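PDB 1ZX5: mannosephosphate isomerase, putative from Archaeoglobus fulgidus, which probably catalyses the reversible, zinc-dependent interconversion of D-mannose 6-phosphate and D-fructose 6-phosphate. Local coordinates for residues Val87-Ala92 with Arg182-Ser187; Ala120-Asn125 with Tyr165-Ile170; Gly127-Gly132 with Phe160-Tyr165; Phe230-Val235 with Lys292-Tyr297. All blocks are in the same frame, centred on the assembly; numbering follows the deposited sequence. Where two conformers were deposited one is given.

Contacts 1 and 2 belong to one antiparallel sheet, in which strand 181-188 lies between strands 85-92 and 119-123, and strand 167-170 forms an edge; their centres are about 9 Å apart. Contact 3 joins strands 128-131 and 157-161 of a smaller sheet, its centre about 8 Å from that of contact 2, with which it shares Tyr-165. Along the chain the three are enclosed one within another, contact 3 innermost and contact 1 outermost. Contact 4 follows later, in the C-terminal cupin domain, where its sheet packs against contacts 1 and 2 through Leu-184, Val-186 and Leu-122. The six-stranded sheet and the C-terminal cupin thus share an apolar interface.

Contact 1 (Val87-Ala92 with Arg182-Ser187); sequences VRLIDA and RVLEVS
Val-87 opens the contact on the face it shares with Leu-184 and Val-186, where its CG1 meets Leu-184 CD1 at 3.6 Å and its CG2 lies more loosely near Val-186 CG1. The two strands run antiparallel, and the next residue, Arg-88, forms a hydrogen-bonded pair with Glu-185: Glu-185 N reaches Arg-88 O at 2.8 Å in an almost perfectly straight bond (179° at the hydrogen). The arginine chain bends at chi3 (-80°), which brings NE to a water 3.1 Å away in the guanidinium plane; that water donates to both Glu-185 O and Ser-187 OG. Arg-88 NH1 makes its salt bridge to Glu-38. Leu-89 returns to the face of Val-87 and sets CD2 3.8 Å from Leu-184 CD1, so that this one methyl serves both Val-87 and Leu-89. Ile-90 then lies on the Arg-88 side, its N bonded to Val-183 O at 2.8 Å. In the Glu-185 conformer given, Ile-90 CG1 crosses that side chain at about a right angle, and Ile-90 CD1 lies over the rim of one face of the Arg-88 guanidinium. Asp-91 runs alongside Arg-182, OD1 touching CG, while its OD2 accepts from Gly-22 N. One face is thus aliphatic from Val-87 to Leu-89, meeting Ile-296 and Val-294 of strand 291-298, and ends in the Asp-91/Arg-182 pair; the other mixes Ile-90 and Val-183 with Arg-88 and Glu-185, whose mutual attraction is probably only long-range, since Arg-88 is paired with Glu-38.

Contact 2 (Ala120-Asn125 with Tyr165-Ile170); sequences AWLVFN and YDTFVI
Trp-121 and Phe-168 form the hydrogen-bonded pair at the centre of this antiparallel strand pairing, which makes 167-170 an edge of the six-stranded sheet. Trp-121 N donates to Phe-168 O at 2.8 Å, nearly straight at 170°. On the tryptophan side of the sheet the packing is close: Ile-170 CG1 lies over one face of the indole, 4.0 Å from the centroid of its five-membered ring in a CH-pi contact, and is directed there by a first torsion of -49° that turns CG1 away from the carbonyl carbon. Val-123 CG2 meets the edge of the Phe-168 ring, in its plane. A serine in place of Trp-121 would probably strip Ile-170 of its aromatic platform and open a gap beside Val-183 and Glu-185 of the next strand. Across the sheet, Leu-122 CD1 fills the angle between Thr-167 CG2 and Tyr-165 O, 3.5 Å from Thr-167 CG2. Toward the turn, where the residues are partly exposed, there is less overlap: the Phe-124 and Tyr-165 rings, almost perpendicular, meet obliquely where Phe-124 CD1 lies 3.7 Å from Tyr-165 CE1, and Asp-166 OD1 forms a salt bridge with Lys-222. The Tyr-165 hydroxyl bonds to Glu-256 of the cupin. Even here the backbone is joined, Tyr-165 N lying 2.6 Å from Val-123 O and approaching that oxygen from above its carbonyl plane.

Contact 3 (Gly127-Gly132 with Phe160-Tyr165); sequences GKAYAG and FETTPY
Thr-162 meets Gly-127 through both backbone and side chain. Its N donates to Gly-127 O at 3.0 Å, nearly straight at 171°, while its OG1 accepts from Gly-127 N, also at 3.0 Å. A first torsion of 68° places the hydroxyl between the backbone N and the carbonyl carbon, facing the glycine, and leaves CG2 beside the backbone N, where it touches Ala-129 CB at 4.1 Å. The same hydroxyl also bonds to Asn-125 O, so one oxygen ties together two points of the chain around Gly-127. A valine here would probably leave Gly-127 N without its acceptor and Asn-125 O without its hydroxyl mate. Farther along, Phe-160 pairs with Ala-129, its N giving a 2.8 Å bond to Ala-129 O. The phenylalanine ring swings beside its own backbone N (chi1 -60°) and runs edge-on along the alanine strand: CD2 lies 3.4 Å from Ala-129 O, and Ala-131 O sits in the ring plane 4.0 Å from CE2. Ala-131 CB lies 4.3 Å from the same CE2. On the opposite face Lys-128 and Glu-161 lie side by side, pointing the same way, with Lys-128 NZ 4.7 Å from Glu-161 OE2; this is beyond a salt bridge and probably gives weak attraction near solvent. The ladder forms one side of a three-stranded sheet, with strand 128-131 between 157-161 and 176-179, and Phe-160 packs edge-to-face with Phe-168 of strand 167-170, linking this sheet to the larger one.

Contact 4 (Phe230-Val235 with Lys292-Tyr297); sequences FGLEVV and KIVRIY. With ACY (acetic acid), chain E.
Glu-233 OE2 is gripped by two nitrogens of Arg-295: NE at 2.8 Å, met on the anti side of the carboxylate, and NH1 at 3.1 Å, coming from above the carboxylate plane. Both N-H groups work in the plane of the guanidinium, so the salt bridge is side-on to the arginine, yet the two flat groups stand 69° apart. A bend at chi3 (69°) turns the guanidinium toward the acid, and Tyr-297 CD2 lies over one of its faces. The tyrosine ring in turn covers Gly-231. Gly-231 CA sits 4.0 Å from the ring centroid in a CH-pi contact, and a side chain at this position would run into the phenol oxygen. Tyr-297 OH bonds to Glu-226, and water 2, in the ring plane, joins it to Leu-232 O. These strands are neighbours in an antiparallel sheet of the C-terminal cupin domain, whose family fold is a jelly-roll beta-barrel. On the reverse face, Leu-232, Val-234, Val-294 and Ile-296 turn toward strands 119-123 and 181-188; Leu-232 CB lies 4.2 Å from Val-294 CG1. At the far end, Val-235 N donates to Ile-293 O at 2.8 Å, and Val-235 CB lies against Ile-293 CG2. Lys-292 CB meets Val-234 CG1 at 4.0 Å, and Lys-292 NZ, salt-bridged to Asp-236, also donates to O of an acetic acid 3.1 Å away, probably from the crystallisation liquor.

Contact 1 (Val87-Ala92 with Arg182-Ser187)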
# COMPACT_ATOMS: atom_id res chain seq x y z
N VAL A 87 -1.01 4.49 -1.11
CA VAL A 87 -1.02 3.29 -1.92
C VAL A 87 0.27 3.25 -2.72
O VAL A 87 0.59 4.20 -3.43
CB VAL A 87 -2.26 3.23 -2.87
CG1 VAL A 87 -2.24 1.96 -3.69
CG2 VAL A 87 -3.56 3.32 -2.08
N ARG A 88 1.00 2.14 -2.60
CA ARG A 88 2.27 1.98 -3.27
C ARG A 88 2.43 0.61 -3.90
O ARG A 88 2.15 -0.40 -3.25
CB ARG A 88 3.41 2.16 -2.27
CG ARG A 88 3.48 3.53 -1.68
CD ARG A 88 4.73 3.66 -0.86
NE ARG A 88 4.59 3.08 0.47
CZ ARG A 88 5.58 2.99 1.34
NH1 ARG A 88 6.80 3.43 1.02
NH2 ARG A 88 5.37 2.46 2.54
N LEU A 89 2.87 0.58 -5.16
CA LEU A 89 3.48 -0.62 -5.72
C LEU A 89 4.92 -0.66 -5.22
O LEU A 89 5.62 0.37 -5.24
CB LEU A 89 3.46 -0.60 -7.26
CG LEU A 89 2.07 -0.56 -7.92
CD1 LEU A 89 2.22 -0.41 -9.43
CD2 LEU A 89 1.28 -1.82 -7.55
N ILE A 90 5.35 -1.84 -4.76
CA ILE A 90 6.70 -2.05 -4.21
C ILE A 90 7.35 -3.24 -4.91
O ILE A 90 6.79 -4.33 -4.95
CB ILE A 90 6.68 -2.34 -2.67
CG1 ILE A 90 5.96 -1.24 -1.88
CG2 ILE A 90 8.12 -2.66 -2.13
CD1 ILE A 90 6.73 0.03 -1.72
N ASP A 91 8.54 -3.02 -5.46
CA ASP A 91 9.31 -4.08 -6.07
C ASP A 91 10.53 -4.38 -5.20
O ASP A 91 11.61 -3.80 -5.40
CB ASP A 91 9.74 -3.71 -7.50
CG ASP A 91 10.45 -4.85 -8.22
OD1 ASP A 91 10.29 -6.02 -7.78
OD2 ASP A 91 11.17 -4.59 -9.22
N ALA A 92 10.33 -5.24 -4.20
CA ALA A 92 11.41 -5.61 -3.29
C ALA A 92 12.19 -6.75 -3.94
O ALA A 92 12.07 -7.91 -3.54
CB ALA A 92 10.85 -6.00 -1.90
N ARG A 182 6.99 -8.79 -5.30
CA ARG A 182 6.23 -7.71 -5.94
C ARG A 182 4.92 -7.57 -5.20
O ARG A 182 4.18 -8.54 -5.04
CB ARG A 182 5.95 -8.03 -7.40
CG ARG A 182 7.20 -8.24 -8.23
CD ARG A 182 6.87 -8.89 -9.54
NE ARG A 182 8.05 -9.02 -10.37
CZ ARG A 182 8.06 -9.55 -11.59
NH1 ARG A 182 6.94 -10.01 -12.13
NH2 ARG A 182 9.19 -9.62 -12.28
N VAL A 183 4.61 -6.35 -4.76
CA VAL A 183 3.53 -6.18 -3.79
C VAL A 183 2.85 -4.82 -3.92
O VAL A 183 3.48 -3.80 -4.28
CB VAL A 183 4.04 -6.53 -2.31
CG1 VAL A 183 5.37 -5.88 -2.03
CG2 VAL A 183 3.03 -6.16 -1.23
N LEU A 184 1.53 -4.82 -3.72
CA LEU A 184 0.76 -3.61 -3.53
C LEU A 184 0.61 -3.41 -2.03
O LEU A 184 0.09 -4.29 -1.34
CB LEU A 184 -0.61 -3.80 -4.19
CG LEU A 184 -1.67 -2.70 -4.02
CD1 LEU A 184 -1.20 -1.39 -4.67
CD2 LEU A 184 -2.98 -3.13 -4.64
N GLU A 185 1.06 -2.26 -1.52
CA GLU A 185 0.98 -1.96 -0.08
C GLU A 185 0.08 -0.76 0.21
O GLU A 185 0.41 0.38 -0.14
CB GLU A 185 2.40 -1.76 0.53
CG GLU A 185 3.30 -2.99 0.38
CD GLU A 185 4.66 -2.91 1.09
OE1 GLU A 185 4.86 -2.03 1.96
OE2 GLU A 185 5.52 -3.76 0.78
N VAL A 186 -1.06 -1.03 0.84
CA VAL A 186 -1.98 0.03 1.23
C VAL A 186 -1.72 0.29 2.71
O VAL A 186 -1.87 -0.62 3.53
CB VAL A 186 -3.47 -0.36 0.99
CG1 VAL A 186 -4.39 0.82 1.34
CG2 VAL A 186 -3.68 -0.82 -0.44
N SER A 187 -1.31 1.51 3.04
CA SER A 187 -1.03 1.84 4.43
C SER A 187 -1.70 3.14 4.85
O SER A 187 -2.30 3.83 4.03
CB SER A 187 0.46 1.94 4.67
OG SER A 187 1.02 3.04 3.97
O HOH W 1 1.79 2.22 1.38

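Contact 2 (Ala120-Asn125 with Tyr165-Ile170)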
# COMPACT_ATOMS: atom_id res chain seq x y z
N ALA A 120 -1.80 -3.15 4.71
CA ALA A 120 -2.28 -4.36 4.09
C ALA A 120 -1.48 -4.56 2.80
O ALA A 120 -1.29 -3.64 2.01
CB ALA A 120 -3.78 -4.25 3.82
N TRP A 121 -1.00 -5.79 2.61
CA TRP A 121 -0.14 -6.14 1.48
C TRP A 121 -0.89 -7.10 0.59
O TRP A 121 -1.55 -8.01 1.08
CB TRP A 121 1.10 -6.88 1.99
CG TRP A 121 2.16 -6.05 2.65
CD1 TRP A 121 2.04 -4.76 3.12
CD2 TRP A 121 3.50 -6.46 2.95
NE1 TRP A 121 3.23 -4.34 3.66
CE2 TRP A 121 4.14 -5.37 3.57
CE3 TRP A 121 4.22 -7.66 2.75
CZ2 TRP A 121 5.49 -5.43 3.99
CZ3 TRP A 121 5.55 -7.72 3.17
CH2 TRP A 121 6.17 -6.62 3.78
N LEU A 122 -0.80 -6.88 -0.72
CA LEU A 122 -1.26 -7.82 -1.72
C LEU A 122 -0.07 -8.14 -2.62
O LEU A 122 0.48 -7.26 -3.29
CB LEU A 122 -2.43 -7.26 -2.54
CG LEU A 122 -3.00 -8.21 -3.62
CD1 LEU A 122 -3.81 -9.38 -3.00
CD2 LEU A 122 -3.84 -7.43 -4.64
N VAL A 123 0.31 -9.40 -2.62
CA VAL A 123 1.51 -9.88 -3.29
C VAL A 123 1.12 -10.32 -4.71
O VAL A 123 0.01 -10.79 -4.93
CB VAL A 123 2.08 -11.05 -2.44
CG1 VAL A 123 2.99 -11.95 -3.23
CG2 VAL A 123 2.76 -10.51 -1.15
N PHE A 124 2.03 -10.16 -5.67
CA PHE A 124 1.72 -10.48 -7.07
C PHE A 124 2.49 -11.66 -7.63
O PHE A 124 2.22 -12.08 -8.74
CB PHE A 124 1.93 -9.25 -7.97
CG PHE A 124 0.96 -8.14 -7.69
CD1 PHE A 124 -0.41 -8.33 -7.86
CD2 PHE A 124 1.41 -6.93 -7.20
CE1 PHE A 124 -1.32 -7.32 -7.57
CE2 PHE A 124 0.51 -5.90 -6.93
CZ PHE A 124 -0.86 -6.09 -7.12
N ASN A 125 3.44 -12.19 -6.88
CA ASN A 125 4.33 -13.20 -7.44
C ASN A 125 4.72 -14.22 -6.39
O ASN A 125 4.21 -14.20 -5.27
CB ASN A 125 5.57 -12.53 -8.07
CG ASN A 125 6.55 -11.96 -7.04
OD1 ASN A 125 6.14 -11.52 -5.96
ND2 ASN A 125 7.84 -11.99 -7.36
N TYR A 165 -1.36 -13.05 -5.02
CA TYR A 165 -2.59 -12.63 -4.34
C TYR A 165 -2.71 -13.07 -2.88
O TYR A 165 -3.75 -12.85 -2.26
CB TYR A 165 -3.85 -12.92 -5.19
CG TYR A 165 -3.73 -12.32 -6.57
CD1 TYR A 165 -3.71 -10.93 -6.74
CD2 TYR A 165 -3.58 -13.13 -7.71
CE1 TYR A 165 -3.55 -10.35 -8.02
CE2 TYR A 165 -3.41 -12.57 -8.98
CZ TYR A 165 -3.40 -11.18 -9.12
OH TYR A 165 -3.25 -10.61 -10.37
N ASP A 166 -1.66 -13.70 -2.34
CA ASP A 166 -1.55 -13.82 -0.89
C ASP A 166 -1.58 -12.42 -0.32
O ASP A 166 -1.12 -11.46 -0.97
CB ASP A 166 -0.22 -14.47 -0.48
CG ASP A 166 -0.22 -15.96 -0.69
OD1 ASP A 166 -1.29 -16.54 -0.97
OD2 ASP A 166 0.87 -16.55 -0.60
N THR A 167 -2.13 -12.30 0.90
CA THR A 167 -2.18 -11.03 1.60
C THR A 167 -1.55 -11.12 2.98
O THR A 167 -1.47 -12.20 3.58
CB THR A 167 -3.63 -10.46 1.74
OG1 THR A 167 -4.41 -11.34 2.56
CG2 THR A 167 -4.32 -10.28 0.39
N PHE A 168 -1.12 -9.96 3.47
CA PHE A 168 -0.57 -9.81 4.81
C PHE A 168 -1.15 -8.55 5.41
O PHE A 168 -1.51 -7.62 4.69
CB PHE A 168 0.97 -9.73 4.76
CG PHE A 168 1.61 -10.97 4.23
CD1 PHE A 168 1.91 -12.02 5.09
CD2 PHE A 168 1.85 -11.11 2.87
CE1 PHE A 168 2.47 -13.20 4.60
CE2 PHE A 168 2.41 -12.29 2.38
CZ PHE A 168 2.72 -13.33 3.24
N VAL A 169 -1.26 -8.54 6.73
CA VAL A 169 -1.58 -7.32 7.46
C VAL A 169 -0.45 -7.10 8.45
O VAL A 169 -0.21 -7.93 9.33
CB VAL A 169 -2.96 -7.38 8.19
CG1 VAL A 169 -3.17 -6.11 9.04
CG2 VAL A 169 -4.11 -7.56 7.18
N ILE A 170 0.28 -6.00 8.26
CA ILE A 170 1.44 -5.67 9.08
C ILE A 170 1.04 -4.58 10.06
O ILE A 170 0.87 -3.41 9.69
CB ILE A 170 2.67 -5.23 8.21
CG1 ILE A 170 2.93 -6.23 7.07
CG2 ILE A 170 3.90 -5.03 9.10
CD1 ILE A 170 3.31 -7.64 7.52

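Contact 3 (Gly127-Gly132 with Phe160-Tyr165)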
# COMPACT_ATOMS: atom_id res chain seq x y z
N GLY A 127 7.55 -15.06 -4.09
CA GLY A 127 8.73 -14.45 -3.50
C GLY A 127 8.72 -14.82 -2.03
O GLY A 127 8.07 -15.78 -1.64
N LYS A 128 9.43 -14.03 -1.23
CA LYS A 128 9.48 -14.27 0.21
C LYS A 128 9.07 -13.04 1.00
O LYS A 128 9.65 -11.96 0.84
CB LYS A 128 10.88 -14.73 0.62
CG LYS A 128 11.11 -16.20 0.42
CD LYS A 128 12.59 -16.52 0.23
CE LYS A 128 12.82 -18.01 0.35
NZ LYS A 128 13.82 -18.54 -0.65
N ALA A 129 8.05 -13.21 1.84
CA ALA A 129 7.64 -12.20 2.79
C ALA A 129 8.08 -12.64 4.19
O ALA A 129 8.02 -13.83 4.52
CB ALA A 129 6.13 -12.00 2.73
N TYR A 130 8.54 -11.69 4.99
CA TYR A 130 8.99 -11.96 6.36
C TYR A 130 8.21 -11.07 7.29
O TYR A 130 8.17 -9.87 7.08
CB TYR A 130 10.48 -11.67 6.50
CG TYR A 130 11.35 -12.45 5.54
CD1 TYR A 130 11.93 -13.66 5.91
CD2 TYR A 130 11.61 -11.96 4.25
CE1 TYR A 130 12.74 -14.38 5.04
CE2 TYR A 130 12.42 -12.67 3.36
CZ TYR A 130 12.98 -13.87 3.76
OH TYR A 130 13.78 -14.59 2.89
N ALA A 131 7.59 -11.64 8.32
CA ALA A 131 6.74 -10.86 9.23
C ALA A 131 6.57 -11.51 10.59
O ALA A 131 6.05 -12.64 10.69
CB ALA A 131 5.36 -10.57 8.57
N GLY A 132 6.99 -10.80 11.64
CA GLY A 132 6.87 -11.23 13.03
C GLY A 132 7.99 -12.18 13.43
O GLY A 132 8.43 -13.00 12.62
N PHE A 160 7.52 -16.54 4.63
CA PHE A 160 6.39 -16.97 3.84
C PHE A 160 6.80 -17.04 2.39
O PHE A 160 7.20 -16.04 1.80
CB PHE A 160 5.24 -15.99 3.99
CG PHE A 160 4.76 -15.86 5.41
CD1 PHE A 160 3.81 -16.75 5.92
CD2 PHE A 160 5.27 -14.85 6.23
CE1 PHE A 160 3.36 -16.62 7.23
CE2 PHE A 160 4.83 -14.72 7.54
CZ PHE A 160 3.87 -15.61 8.04
N GLU A 161 6.72 -18.24 1.83
CA GLU A 161 6.89 -18.41 0.39
C GLU A 161 5.54 -18.15 -0.23
O GLU A 161 4.61 -18.90 -0.02
CB GLU A 161 7.42 -19.81 0.07
CG GLU A 161 8.95 -19.81 0.08
CD GLU A 161 9.56 -21.08 0.61
OE1 GLU A 161 9.23 -22.19 0.10
OE2 GLU A 161 10.41 -20.97 1.53
N THR A 162 5.43 -17.05 -0.96
CA THR A 162 4.14 -16.57 -1.43
C THR A 162 3.72 -17.20 -2.76
O THR A 162 4.54 -17.78 -3.48
CB THR A 162 4.13 -15.03 -1.55
OG1 THR A 162 5.01 -14.62 -2.60
CG2 THR A 162 4.56 -14.38 -0.23
N THR A 163 2.42 -17.10 -3.04
CA THR A 163 1.87 -17.27 -4.39
C THR A 163 1.11 -15.99 -4.68
O THR A 163 0.76 -15.27 -3.73
CB THR A 163 0.92 -18.50 -4.49
OG1 THR A 163 -0.12 -18.38 -3.51
CG2 THR A 163 1.68 -19.82 -4.27
N PRO A 164 0.87 -15.67 -5.97
CA PRO A 164 0.16 -14.44 -6.29
C PRO A 164 -1.13 -14.27 -5.47
O PRO A 164 -1.89 -15.25 -5.29
CB PRO A 164 -0.18 -14.62 -7.77
CG PRO A 164 0.92 -15.46 -8.30
CD PRO A 164 1.27 -16.41 -7.19
N TYR A 165 -1.36 -13.05 -5.02
CA TYR A 165 -2.59 -12.63 -4.34
C TYR A 165 -2.71 -13.07 -2.88
O TYR A 165 -3.75 -12.85 -2.26
CB TYR A 165 -3.85 -12.92 -5.19
CG TYR A 165 -3.73 -12.32 -6.57
CD1 TYR A 165 -3.71 -10.93 -6.74
CD2 TYR A 165 -3.58 -13.13 -7.71
CE1 TYR A 165 -3.55 -10.35 -8.02
CE2 TYR A 165 -3.41 -12.57 -8.98
CZ TYR A 165 -3.40 -11.18 -9.12
OH TYR A 165 -3.25 -10.61 -10.37

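Contact 4 (Phe230-Val235 with Lys292-Tyr297)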
# COMPACT_ATOMS: atom_id res chain seq x y z
N PHE A 230 -9.27 0.63 6.50
CA PHE A 230 -9.29 0.43 5.06
C PHE A 230 -9.13 -1.05 4.71
O PHE A 230 -8.73 -1.86 5.54
CB PHE A 230 -8.20 1.28 4.37
CG PHE A 230 -6.81 1.02 4.88
CD1 PHE A 230 -6.06 -0.07 4.40
CD2 PHE A 230 -6.23 1.86 5.83
CE1 PHE A 230 -4.77 -0.31 4.87
CE2 PHE A 230 -4.93 1.62 6.30
CZ PHE A 230 -4.21 0.55 5.81
N GLY A 231 -9.44 -1.39 3.46
CA GLY A 231 -9.24 -2.76 3.00
C GLY A 231 -9.01 -2.79 1.51
O GLY A 231 -9.06 -1.76 0.84
N LEU A 232 -8.78 -3.99 1.01
CA LEU A 232 -8.57 -4.23 -0.41
C LEU A 232 -9.16 -5.60 -0.73
O LEU A 232 -9.16 -6.50 0.12
CB LEU A 232 -7.07 -4.18 -0.75
CG LEU A 232 -6.14 -5.25 -0.17
CD1 LEU A 232 -6.12 -6.52 -1.04
CD2 LEU A 232 -4.72 -4.70 -0.03
N GLU A 233 -9.69 -5.76 -1.94
CA GLU A 233 -10.17 -7.06 -2.43
C GLU A 233 -9.87 -7.17 -3.90
O GLU A 233 -9.91 -6.18 -4.63
CB GLU A 233 -11.67 -7.23 -2.20
CG GLU A 233 -12.53 -6.13 -2.83
CD GLU A 233 -14.02 -6.37 -2.72
OE1 GLU A 233 -14.42 -7.39 -2.11
OE2 GLU A 233 -14.81 -5.56 -3.26
N VAL A 234 -9.55 -8.38 -4.34
CA VAL A 234 -9.34 -8.68 -5.74
C VAL A 234 -10.68 -9.13 -6.34
O VAL A 234 -11.28 -10.08 -5.86
CB VAL A 234 -8.24 -9.77 -5.92
CG1 VAL A 234 -8.04 -10.11 -7.41
CG2 VAL A 234 -6.91 -9.31 -5.29
N VAL A 235 -11.15 -8.42 -7.37
CA VAL A 235 -12.36 -8.80 -8.09
C VAL A 235 -11.96 -9.49 -9.39
O VAL A 235 -11.23 -8.91 -10.20
CB VAL A 235 -13.24 -7.56 -8.39
CG1 VAL A 235 -14.61 -7.98 -9.01
CG2 VAL A 235 -13.44 -6.73 -7.11
N LYS A 292 -8.25 -9.15 -13.45
CA LYS A 292 -8.29 -9.02 -11.99
C LYS A 292 -8.05 -7.58 -11.65
O LYS A 292 -7.04 -6.99 -12.05
CB LYS A 292 -7.24 -9.92 -11.31
CG LYS A 292 -7.48 -11.39 -11.60
CD LYS A 292 -6.57 -12.27 -10.80
CE LYS A 292 -6.54 -13.68 -11.38
NZ LYS A 292 -7.79 -14.40 -11.08
N ILE A 293 -9.01 -7.00 -10.94
CA ILE A 293 -8.92 -5.60 -10.57
C ILE A 293 -8.99 -5.54 -9.04
O ILE A 293 -9.78 -6.25 -8.42
CB ILE A 293 -10.03 -4.75 -11.30
CG1 ILE A 293 -9.78 -3.23 -11.16
CG2 ILE A 293 -11.47 -5.16 -10.87
CD1 ILE A 293 -10.58 -2.38 -12.16
N VAL A 294 -8.12 -4.74 -8.44
CA VAL A 294 -8.08 -4.61 -7.00
C VAL A 294 -8.90 -3.40 -6.61
O VAL A 294 -8.67 -2.29 -7.12
CB VAL A 294 -6.61 -4.45 -6.48
CG1 VAL A 294 -6.59 -4.42 -4.94
CG2 VAL A 294 -5.71 -5.57 -7.04
N ARG A 295 -9.85 -3.59 -5.70
CA ARG A 295 -10.61 -2.48 -5.15
C ARG A 295 -10.08 -2.14 -3.75
O ARG A 295 -10.10 -2.98 -2.86
CB ARG A 295 -12.10 -2.82 -5.09
CG ARG A 295 -12.97 -1.62 -4.76
CD ARG A 295 -14.45 -1.98 -4.68
NE ARG A 295 -14.77 -2.81 -3.52
CZ ARG A 295 -15.28 -2.36 -2.38
NH1 ARG A 295 -15.54 -3.23 -1.40
NH2 ARG A 295 -15.56 -1.07 -2.20
N ILE A 296 -9.63 -0.91 -3.58
CA ILE A 296 -9.13 -0.42 -2.31
C ILE A 296 -10.20 0.53 -1.76
O ILE A 296 -10.70 1.38 -2.48
CB ILE A 296 -7.74 0.30 -2.48
CG1 ILE A 296 -6.74 -0.65 -3.16
CG2 ILE A 296 -7.21 0.84 -1.14
CD1 ILE A 296 -5.51 0.04 -3.80
N TYR A 297 -10.59 0.35 -0.51
CA TYR A 297 -11.71 1.11 0.02
C TYR A 297 -11.44 1.54 1.46
O TYR A 297 -10.65 0.91 2.17
CB TYR A 297 -13.01 0.27 -0.05
CG TYR A 297 -12.88 -1.08 0.59
CD1 TYR A 297 -13.15 -1.27 1.95
CD2 TYR A 297 -12.45 -2.19 -0.16
CE1 TYR A 297 -13.02 -2.50 2.56
CE2 TYR A 297 -12.31 -3.44 0.44
CZ TYR A 297 -12.59 -3.59 1.80
OH TYR A 297 -12.47 -4.82 2.41
C ACY E . -7.73 -14.12 -7.10
O ACY E . -7.08 -14.63 -8.04
OXT ACY E . -8.83 -13.54 -7.24
CH3 ACY E . -7.15 -14.23 -5.72
O HOH W 2 -11.29 -6.88 1.73